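Bifunctional protein PutA (Bdellovibrio bacteriovorus, PDB 5UR2) probably oxidises L-proline to L-glutamate in two steps, joining a flavin-dependent proline dehydrogenase and an NAD+-dependent L-glutamate gamma-semialdehyde dehydrogenase in one chain. Local coordinates at residues Val252-Ile257 against Thr287-Lys292; Gly463-Glu468 against Tyr604-Arg609; Leu471-Ala474 against Asp478-Lys481; Ala667-Val672 against Val822-Ala827. All coordinates share one frame; numbering follows the deposited sequence.

Interaction 1 of 4, residues Val252-Ile257 against Thr287-Lys292; sequences VFTELI and TEFAQK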
# COMPACT_ATOMS: atom_id res chain seq x y z
N VAL B 252 -19.82 -38.11 29.49
CA VAL B 252 -19.42 -38.30 30.88
C VAL B 252 -20.64 -38.62 31.73
O VAL B 252 -20.66 -39.60 32.49
CB VAL B 252 -18.67 -37.05 31.38
CG1 VAL B 252 -18.52 -37.06 32.89
CG2 VAL B 252 -17.31 -36.92 30.69
N PHE B 253 -21.70 -37.82 31.58
CA PHE B 253 -22.88 -37.94 32.43
C PHE B 253 -23.61 -39.26 32.19
O PHE B 253 -23.95 -39.97 33.15
CB PHE B 253 -23.82 -36.76 32.18
CG PHE B 253 -25.10 -36.85 32.94
CD1 PHE B 253 -25.14 -36.50 34.29
CD2 PHE B 253 -26.28 -37.25 32.31
CE1 PHE B 253 -26.34 -36.56 35.00
CE2 PHE B 253 -27.46 -37.32 33.01
CZ PHE B 253 -27.50 -36.97 34.36
N THR B 254 -23.91 -39.56 30.94
CA THR B 254 -24.73 -40.73 30.65
C THR B 254 -24.00 -42.03 30.98
O THR B 254 -24.60 -42.96 31.51
CB THR B 254 -25.19 -40.71 29.18
OG1 THR B 254 -24.06 -40.53 28.31
CG2 THR B 254 -26.20 -39.60 28.95
N GLU B 255 -22.70 -42.11 30.68
CA GLU B 255 -21.96 -43.31 31.03
C GLU B 255 -21.88 -43.47 32.54
O GLU B 255 -22.00 -44.59 33.06
CB GLU B 255 -20.56 -43.30 30.41
CG GLU B 255 -20.53 -43.42 28.86
CD GLU B 255 -19.10 -43.34 28.32
OE1 GLU B 255 -18.16 -43.52 29.11
OE2 GLU B 255 -18.90 -43.12 27.11
N LEU B 256 -21.69 -42.36 33.26
CA LEU B 256 -21.55 -42.41 34.71
C LEU B 256 -22.83 -42.94 35.38
O LEU B 256 -22.77 -43.86 36.20
CB LEU B 256 -21.17 -41.03 35.25
CG LEU B 256 -20.75 -40.96 36.71
CD1 LEU B 256 -19.55 -41.89 36.99
CD2 LEU B 256 -20.41 -39.52 37.09
N ILE B 257 -23.99 -42.34 35.06
CA ILE B 257 -25.23 -42.72 35.74
C ILE B 257 -25.82 -44.02 35.22
O ILE B 257 -26.83 -44.49 35.77
CB ILE B 257 -26.33 -41.64 35.67
CG1 ILE B 257 -26.97 -41.58 34.28
CG2 ILE B 257 -25.80 -40.24 36.07
CD1 ILE B 257 -28.31 -40.79 34.26
N THR B 287 -33.56 -38.98 25.91
CA THR B 287 -34.79 -39.69 26.25
C THR B 287 -34.67 -41.18 25.94
O THR B 287 -35.04 -42.03 26.76
CB THR B 287 -35.99 -39.08 25.50
OG1 THR B 287 -36.14 -37.70 25.87
CG2 THR B 287 -37.29 -39.80 25.87
N GLU B 288 -34.14 -41.53 24.76
CA GLU B 288 -33.90 -42.94 24.45
C GLU B 288 -33.00 -43.57 25.50
O GLU B 288 -33.27 -44.68 25.97
CB GLU B 288 -33.25 -43.09 23.07
CG GLU B 288 -34.10 -42.58 21.93
CD GLU B 288 -35.46 -43.27 21.88
OE1 GLU B 288 -35.51 -44.45 21.46
OE2 GLU B 288 -36.47 -42.63 22.28
N PHE B 289 -31.96 -42.85 25.90
CA PHE B 289 -31.05 -43.36 26.91
C PHE B 289 -31.75 -43.56 28.25
O PHE B 289 -31.56 -44.59 28.91
CB PHE B 289 -29.86 -42.41 27.05
CG PHE B 289 -29.05 -42.67 28.26
CD1 PHE B 289 -28.19 -43.75 28.30
CD2 PHE B 289 -29.16 -41.86 29.37
CE1 PHE B 289 -27.45 -44.00 29.43
CE2 PHE B 289 -28.43 -42.10 30.49
CZ PHE B 289 -27.57 -43.17 30.53
N ALA B 290 -32.61 -42.62 28.65
CA ALA B 290 -33.35 -42.76 29.90
C ALA B 290 -34.19 -44.03 29.89
O ALA B 290 -34.30 -44.73 30.91
CB ALA B 290 -34.24 -41.54 30.16
N GLN B 291 -34.78 -44.35 28.75
CA GLN B 291 -35.57 -45.57 28.65
C GLN B 291 -34.66 -46.79 28.78
O GLN B 291 -34.92 -47.69 29.59
CB GLN B 291 -36.33 -45.58 27.34
CG GLN B 291 -37.40 -46.65 27.28
CD GLN B 291 -37.85 -46.93 25.87
OE1 GLN B 291 -37.20 -46.52 24.90
NE2 GLN B 291 -38.97 -47.64 25.73
N LYS B 292 -33.57 -46.82 28.02
CA LYS B 292 -32.63 -47.93 28.10
C LYS B 292 -32.07 -48.06 29.52
O LYS B 292 -31.90 -49.18 30.03
CB LYS B 292 -31.51 -47.73 27.08
CG LYS B 292 -30.30 -48.64 27.25
CD LYS B 292 -29.17 -48.21 26.30

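Interaction 2 of 4, residues Gly463-Glu468 against Tyr604-Arg609; sequences GKFYNE and YARHMR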
# COMPACT_ATOMS: atom_id res chain seq x y z
N GLY B 463 -13.80 -10.88 -1.59
CA GLY B 463 -12.51 -10.24 -1.65
C GLY B 463 -11.72 -10.25 -0.36
O GLY B 463 -10.51 -10.01 -0.39
N LYS B 464 -12.35 -10.54 0.78
CA LYS B 464 -11.64 -10.53 2.04
C LYS B 464 -10.89 -11.84 2.24
O LYS B 464 -11.36 -12.90 1.85
CB LYS B 464 -12.61 -10.28 3.19
CG LYS B 464 -11.98 -10.21 4.56
CD LYS B 464 -13.02 -9.85 5.64
CE LYS B 464 -12.54 -10.13 7.07
NZ LYS B 464 -11.24 -9.49 7.44
N PHE B 465 -9.69 -11.75 2.81
CA PHE B 465 -8.93 -12.94 3.16
C PHE B 465 -9.47 -13.58 4.43
O PHE B 465 -9.73 -12.88 5.42
CB PHE B 465 -7.46 -12.60 3.39
CG PHE B 465 -6.65 -13.75 3.92
CD1 PHE B 465 -6.11 -14.70 3.06
CD2 PHE B 465 -6.44 -13.89 5.29
CE1 PHE B 465 -5.37 -15.76 3.55
CE2 PHE B 465 -5.70 -14.96 5.80
CZ PHE B 465 -5.17 -15.90 4.92
N TYR B 466 -9.56 -14.91 4.43
CA TYR B 466 -9.92 -15.68 5.62
C TYR B 466 -8.85 -16.73 5.88
O TYR B 466 -8.32 -17.33 4.94
CB TYR B 466 -11.30 -16.36 5.47
CG TYR B 466 -12.41 -15.35 5.47
CD1 TYR B 466 -12.84 -14.75 4.27
CD2 TYR B 466 -13.00 -14.95 6.66
CE1 TYR B 466 -13.85 -13.79 4.28
CE2 TYR B 466 -14.02 -13.99 6.69
CZ TYR B 466 -14.43 -13.40 5.49
OH TYR B 466 -15.43 -12.45 5.54
N ASN B 467 -8.54 -16.93 7.15
CA ASN B 467 -7.60 -17.98 7.54
C ASN B 467 -8.25 -19.36 7.45
O ASN B 467 -9.45 -19.52 7.67
CB ASN B 467 -7.11 -17.74 8.95
CG ASN B 467 -6.32 -16.46 9.07
OD1 ASN B 467 -6.88 -15.38 9.26
ND2 ASN B 467 -4.99 -16.59 9.01
N GLU B 468 -7.42 -20.35 7.19
CA GLU B 468 -7.87 -21.74 7.17
C GLU B 468 -8.28 -22.22 8.56
O GLU B 468 -7.51 -22.08 9.52
CB GLU B 468 -6.74 -22.62 6.62
CG GLU B 468 -7.04 -24.10 6.67
CD GLU B 468 -8.02 -24.56 5.60
OE1 GLU B 468 -8.26 -23.82 4.62
OE2 GLU B 468 -8.54 -25.67 5.75
N TYR B 604 -0.47 -14.79 -0.08
CA TYR B 604 0.45 -14.21 -1.06
C TYR B 604 -0.15 -14.30 -2.45
O TYR B 604 0.08 -13.40 -3.27
CB TYR B 604 1.83 -14.88 -0.98
CG TYR B 604 2.50 -14.65 0.36
CD1 TYR B 604 2.40 -13.41 1.00
CD2 TYR B 604 3.19 -15.67 1.01
CE1 TYR B 604 3.00 -13.18 2.23
CE2 TYR B 604 3.79 -15.46 2.26
CZ TYR B 604 3.68 -14.21 2.86
OH TYR B 604 4.25 -13.99 4.09
N ALA B 605 -0.94 -15.34 -2.74
CA ALA B 605 -1.62 -15.38 -4.03
C ALA B 605 -2.62 -14.25 -4.15
O ALA B 605 -2.68 -13.56 -5.17
CB ALA B 605 -2.29 -16.74 -4.26
N ARG B 606 -3.39 -14.01 -3.08
CA ARG B 606 -4.31 -12.88 -3.08
C ARG B 606 -3.56 -11.56 -3.26
O ARG B 606 -3.99 -10.70 -4.03
CB ARG B 606 -5.13 -12.87 -1.78
CG ARG B 606 -6.08 -11.69 -1.63
CD ARG B 606 -6.80 -11.79 -0.26
NE ARG B 606 -7.82 -10.76 -0.09
CZ ARG B 606 -7.54 -9.49 0.21
NH1 ARG B 606 -6.28 -9.10 0.36
NH2 ARG B 606 -8.52 -8.62 0.35
N HIS B 607 -2.43 -11.39 -2.57
CA HIS B 607 -1.70 -10.13 -2.67
C HIS B 607 -1.15 -9.90 -4.07
O HIS B 607 -1.21 -8.78 -4.60
CB HIS B 607 -0.57 -10.09 -1.64
CG HIS B 607 -0.10 -8.72 -1.28
ND1 HIS B 607 1.04 -8.49 -0.53
CD2 HIS B 607 -0.62 -7.49 -1.56
CE1 HIS B 607 1.20 -7.19 -0.37
NE2 HIS B 607 0.21 -6.56 -0.98
N MET B 608 -0.62 -10.96 -4.70
CA MET B 608 -0.08 -10.81 -6.05
C MET B 608 -1.17 -10.39 -7.02
O MET B 608 -0.93 -9.58 -7.93
CB MET B 608 0.58 -12.12 -6.50
CG MET B 608 1.38 -12.03 -7.82
SD MET B 608 2.87 -10.99 -7.61
CE MET B 608 2.39 -9.43 -8.36
N ARG B 609 -2.38 -10.90 -6.81
CA ARG B 609 -3.51 -10.51 -7.65
C ARG B 609 -3.85 -9.05 -7.49
O ARG B 609 -4.28 -8.41 -8.46
CB ARG B 609 -4.71 -11.39 -7.35
CG ARG B 609 -4.56 -12.81 -7.88
CD ARG B 609 -5.75 -13.69 -7.47
NE ARG B 609 -5.73 -14.90 -8.26
CZ ARG B 609 -5.63 -16.13 -7.76
NH1 ARG B 609 -5.56 -16.32 -6.45
NH2 ARG B 609 -5.62 -17.18 -8.59

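Interaction 3 of 4, residues Leu471-Ala474 against Asp478-Lys481; sequences LDFA and DREK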
# COMPACT_ATOMS: atom_id res chain seq x y z
N LEU B 471 -8.32 -28.03 12.70
CA LEU B 471 -9.14 -29.18 13.00
C LEU B 471 -9.73 -29.09 14.42
O LEU B 471 -9.11 -28.54 15.34
CB LEU B 471 -8.32 -30.46 12.87
CG LEU B 471 -7.90 -30.93 11.48
CD1 LEU B 471 -6.89 -32.07 11.60
CD2 LEU B 471 -9.13 -31.39 10.70
N ASP B 472 -10.92 -29.66 14.57
CA ASP B 472 -11.58 -29.83 15.87
C ASP B 472 -11.37 -31.28 16.29
O ASP B 472 -12.08 -32.18 15.82
CB ASP B 472 -13.07 -29.48 15.76
CG ASP B 472 -13.81 -29.60 17.11
OD1 ASP B 472 -13.17 -29.86 18.15
OD2 ASP B 472 -15.03 -29.41 17.11
N PHE B 473 -10.41 -31.53 17.19
CA PHE B 473 -10.14 -32.92 17.55
C PHE B 473 -11.18 -33.50 18.51
O PHE B 473 -11.08 -34.68 18.87
CB PHE B 473 -8.73 -33.07 18.11
CG PHE B 473 -7.66 -33.14 17.04
CD1 PHE B 473 -7.66 -34.18 16.11
CD2 PHE B 473 -6.65 -32.18 16.95
CE1 PHE B 473 -6.69 -34.25 15.13
CE2 PHE B 473 -5.68 -32.25 15.96
CZ PHE B 473 -5.70 -33.28 15.05
N ALA B 474 -12.20 -32.72 18.87
CA ALA B 474 -13.37 -33.29 19.53
C ALA B 474 -14.22 -34.13 18.57
O ALA B 474 -15.10 -34.88 19.03
CB ALA B 474 -14.21 -32.18 20.18
N ASP B 478 -12.19 -37.19 13.00
CA ASP B 478 -10.90 -36.57 12.74
C ASP B 478 -9.79 -37.20 13.58
O ASP B 478 -8.65 -37.34 13.11
CB ASP B 478 -11.02 -35.06 12.95
CG ASP B 478 -11.81 -34.40 11.82
OD1 ASP B 478 -11.79 -34.96 10.70
OD2 ASP B 478 -12.46 -33.36 12.06
N ARG B 479 -10.10 -37.61 14.82
CA ARG B 479 -9.13 -38.40 15.58
C ARG B 479 -8.78 -39.69 14.84
O ARG B 479 -7.61 -40.10 14.79
CB ARG B 479 -9.66 -38.69 16.99
CG ARG B 479 -9.91 -37.45 17.84
CD ARG B 479 -10.14 -37.76 19.33
NE ARG B 479 -11.28 -38.65 19.54
CZ ARG B 479 -12.55 -38.25 19.64
NH1 ARG B 479 -12.87 -36.96 19.57
NH2 ARG B 479 -13.50 -39.15 19.83
N GLU B 480 -9.78 -40.34 14.25
CA GLU B 480 -9.55 -41.61 13.56
C GLU B 480 -8.66 -41.43 12.34
O GLU B 480 -7.76 -42.24 12.10
CB GLU B 480 -10.87 -42.25 13.17
CG GLU B 480 -11.65 -42.81 14.34
CD GLU B 480 -13.08 -43.18 13.98
OE1 GLU B 480 -13.60 -42.67 12.95
OE2 GLU B 480 -13.68 -43.98 14.72
N LYS B 481 -8.91 -40.38 11.54
CA LYS B 481 -8.06 -40.09 10.40
C LYS B 481 -6.64 -39.78 10.84
O LYS B 481 -5.67 -40.15 10.16
CB LYS B 481 -8.62 -38.91 9.59
CG LYS B 481 -9.88 -39.28 8.82
CD LYS B 481 -10.41 -38.12 7.98
CE LYS B 481 -11.70 -38.53 7.26
NZ LYS B 481 -12.91 -38.10 7.99

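Interaction 4 of 4, residues Ala667-Val672 against Val822-Ala827; sequences AEQSTV and VVDKEA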
# COMPACT_ATOMS: atom_id res chain seq x y z
N ALA B 667 16.01 -27.45 6.43
CA ALA B 667 16.77 -27.87 7.61
C ALA B 667 16.91 -29.39 7.66
O ALA B 667 15.97 -30.13 7.36
CB ALA B 667 16.07 -27.36 8.87
N GLU B 668 18.10 -29.87 8.07
CA GLU B 668 18.34 -31.31 8.10
C GLU B 668 17.39 -32.02 9.06
O GLU B 668 17.16 -33.23 8.92
CB GLU B 668 19.79 -31.62 8.52
CG GLU B 668 20.29 -30.77 9.68
CD GLU B 668 21.74 -31.06 10.07
OE1 GLU B 668 22.62 -30.83 9.21
OE2 GLU B 668 21.99 -31.51 11.22
N GLN B 669 16.85 -31.30 10.04
CA GLN B 669 15.94 -31.92 11.00
C GLN B 669 14.55 -32.15 10.43
O GLN B 669 13.82 -33.01 10.94
CB GLN B 669 15.85 -31.05 12.25
CG GLN B 669 17.16 -30.89 12.99
CD GLN B 669 17.99 -29.69 12.53
OE1 GLN B 669 17.76 -29.12 11.46
NE2 GLN B 669 18.97 -29.31 13.36
N SER B 670 14.19 -31.45 9.35
CA SER B 670 12.82 -31.46 8.87
C SER B 670 12.75 -31.61 7.34
O SER B 670 11.81 -31.11 6.70
CB SER B 670 12.09 -30.20 9.35
OG SER B 670 12.74 -29.02 8.93
N THR B 671 13.68 -32.36 6.75
CA THR B 671 13.68 -32.51 5.30
C THR B 671 12.62 -33.49 4.80
O THR B 671 12.13 -33.34 3.68
CB THR B 671 15.08 -32.90 4.83
OG1 THR B 671 15.99 -31.84 5.16
CG2 THR B 671 15.11 -33.14 3.32
N VAL B 672 12.22 -34.48 5.61
CA VAL B 672 11.07 -35.29 5.21
C VAL B 672 9.82 -34.43 5.05
O VAL B 672 9.05 -34.60 4.10
CB VAL B 672 10.83 -36.44 6.21
CG1 VAL B 672 9.63 -37.26 5.80
CG2 VAL B 672 12.05 -37.33 6.28
N VAL B 822 12.45 -31.97 22.39
CA VAL B 822 13.09 -30.95 21.56
C VAL B 822 13.70 -31.63 20.34
O VAL B 822 13.65 -32.85 20.22
CB VAL B 822 14.16 -30.13 22.33
CG1 VAL B 822 13.51 -29.26 23.41
CG2 VAL B 822 15.25 -31.05 22.91
N VAL B 823 14.27 -30.84 19.42
CA VAL B 823 14.38 -31.29 18.03
C VAL B 823 15.44 -32.39 17.85
O VAL B 823 15.19 -33.37 17.14
CB VAL B 823 14.65 -30.08 17.11
CG1 VAL B 823 16.01 -29.46 17.39
CG2 VAL B 823 14.58 -30.52 15.67
N ASP B 824 16.61 -32.27 18.49
CA ASP B 824 17.69 -33.23 18.25
C ASP B 824 18.63 -33.27 19.46
O ASP B 824 18.47 -32.51 20.42
CB ASP B 824 18.45 -32.92 16.94
CG ASP B 824 19.13 -31.54 16.93
OD1 ASP B 824 19.27 -30.89 17.99
OD2 ASP B 824 19.53 -31.10 15.82
N LYS B 825 19.61 -34.17 19.39
CA LYS B 825 20.47 -34.41 20.55
C LYS B 825 21.32 -33.18 20.89
O LYS B 825 21.54 -32.88 22.07
CB LYS B 825 21.35 -35.64 20.30
CG LYS B 825 22.11 -36.11 21.55
CD LYS B 825 22.87 -37.38 21.30
CE LYS B 825 23.61 -37.84 22.56
NZ LYS B 825 24.48 -36.79 23.19
N GLU B 826 21.80 -32.46 19.87
CA GLU B 826 22.52 -31.22 20.11
C GLU B 826 21.69 -30.22 20.92
O GLU B 826 22.17 -29.64 21.89
CB GLU B 826 22.95 -30.59 18.79
CG GLU B 826 23.68 -29.27 18.99
CD GLU B 826 24.00 -28.54 17.69
OE1 GLU B 826 23.81 -29.12 16.61
OE2 GLU B 826 24.43 -27.36 17.77
N ALA B 827 20.44 -29.99 20.50
CA ALA B 827 19.60 -29.06 21.25
C ALA B 827 19.34 -29.58 22.66
O ALA B 827 19.43 -28.83 23.63
CB ALA B 827 18.28 -28.84 20.51

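Interaction 1 of 4, residues Val252-Ile257 against Thr287-Lys292
Thr254 meets Phe289 first along helix 246-257, lying over one face of its ring in a CH-pi contact. Its CB sits 3.8 Å from the ring centroid, 18° off the normal, and its methyl CG2 rests 3.7 Å from Phe289 CD2 on the same ring. The backbone takes part as well: Thr254 O comes within 3.1 Å of Phe289 CZ. The hydroxyl OG1 bonds to Leu250 O one turn back, which leaves the carbon side of the threonine to the aromatic ring. Glu255 then points away and forms salt bridges with Lys215 and Lys219 of helix 211-232, while Leu256 packs on Leu222 and Phe226 of that helix. At Ile257 the chain returns to the contact. CG1 stands between the backbone N and the carbonyl carbon (chi1 74°), and the extended chain beyond it carries CD1 to the edge of the Phe289 ring, 4.0 Å from CE2. Phe289 itself bridges the gap between the helices because its CG lies anti to the backbone N (chi1 167°); the nearest CA atoms, those of Thr254 and Phe289, are still 7.8 Å apart. Just beyond, Arg293 NE bonds to Ile257 O. Helices 246-257 and 279-293 follow the third and fourth strands of the eight-stranded parallel barrel, so this is packing of adjacent outer helices in the (beta-alpha)8 fold of the proline dehydrogenase.

Interaction 2 of 4, residues Gly463-Glu468 against Tyr604-Arg609
Arg606 holds the carbonyl of Gly463 side-on, with NE and NH2 both turned to the one oxygen. The NE to Gly463 O bond is 2.8 Å; that from NH2 to Gly463 O is modelled at 2.5 Å, shorter than usual and so doubtful in detail. The oxygen lies in the guanidinium plane, yet the two nitrogens approach it from opposite faces of the carbonyl plane, each tilted by 25°. Sharing one acceptor bends the bonds, the N-H...O angle at NE being 135°. The chain of Arg606 is extended from CG to NE and reaches straight out from helix 587-611. The tight part is its CD, packed 3.8 Å from CB of the buried Phe465. NH1 is taken by a salt bridge to Glu610 on the same helix, which helps to fix the turn of the group. Beyond CB the Phe465 ring leaves the arginine and packs on Asp599 and Arg602 of that helix. On the solvent side lie the exposed Gly463, held by its carbonyl, and Lys464, which turns its CB away and sends NZ to the carbonyl of Gly618 of the second subunit. What results is a side-on arginine grip through NE and NH2 on one main-chain carbonyl, fastening the extended loop between helices 440-444 and 476-491 to a helix of the aldehyde dehydrogenase fold.

Interaction 3 of 4, residues Leu471-Ala474 against Asp478-Lys481
Arg479 NH1 gives a nearly straight hydrogen bond to Phe473 O, 3.0 Å long with an N-H...O angle of 166°. Ala474 O lies 3.1 Å from the same NH1, and both carbonyl oxygens sit at the edge of the guanidinium, near its plane. The arginine gets there by curling: CG lies 3.2 Å from Phe473 O, and the bend at chi3 (-59°) then turns the guanidinium back so that NH1 meets that oxygen. Beside this polar grip the Phe473 ring swings back to the helix, its edge atom CE1 4.2 Å from Asp478 O. Leu471 and Asp478 meet more lightly, the methyl CD2 4.1 Å from the carboxylate oxygen OD2. The loop backbone that presents these carbonyls is shaped by an Asx turn, in which Asp472 OD1 accepts from Ala474 N at 3.1 Å, met from above the carboxylate plane; the turn comes just before helix 476-491. Asp478, in the first turn of that helix, probably gains from the partial positive charge of the helix start. Farther out, Asp591 accepts from Leu471 N, and Phe573 of helix 572-583 packs on both Leu471 and Asp478. Trp587 meets the ring of Phe473 with the two planes at about 55°. On the proline dehydrogenase side, Trp211 of helix 211-232 touches Ala474 and Arg479, and Asp208 touches Phe473 and Ala474.

Interaction 4 of 4, residues Ala667-Val672 against Val822-Ala827
The amide of Gln669 and the carboxylate of Asp824 meet through NE2 and OD2, their planes 40° apart. In the aldehyde dehydrogenase fold the contact links the two alpha/beta units: strand 661-665 and helix 671-684 belong to the Rossmann-type one, helix 825-841 to the other. Gln669 NE2 bonds to Asp824 OD2 at 3.1 Å with an N-H...O angle of 170°. The acceptor lies in the amide plane, whereas the nitrogen comes to the syn side of OD2 but 32° out of the carboxylate plane. Asp824 is the N-cap of helix 825-841, and its other oxygen, OD1, accepts from Ala827 N at 2.9 Å, met almost in line with the C-OD1 bond. One carboxylate thus closes a helix start and takes a bond from across the contact, which should hold it against rotation. The glutamine chain is bent at chi2, which carries the amide to Asp824. Nearer the backbone, its CB and its CG, the latter placed by chi1 anti to the carbonyl carbon, pack on the methyl CG2 of Val823, each at 3.7 Å. Trp641 also packs on the glutamine. Glu668 OE2 stands 5.2 Å from Asp824 OD2, a proximity that may raise the local negative potential. Arg514 lies beside both backbones, bonding to Val823 O and, weakly, to Gln669 O. Residues Ala667 to Ser670 form a type I turn into helix 671-684, and Ala667 O accepts there from Ser670 N and, on the opposite face of its plane, from Thr671 OG1 at 2.8 Å.

In the fold
All four contacts are partly buried, and none lies at an annotated site. Interaction 1 belongs to the proline dehydrogenase barrel and is apolar helix-on-helix packing; interaction 4 lies in the aldehyde dehydrogenase part, about 48 Å away between centres, and rests chiefly on a side-chain amide and carboxylate. Interactions 2 and 3 share the loop that runs up to helix 476-491, and in each an arginine on a helix hydrogen-bonds a loop carbonyl. They differ in reach: interaction 3 is local, closing the loop on the helix that follows it, whereas interaction 2 spans 136 residues and sits close to the second subunit, the only contact here with a partner in the other chain.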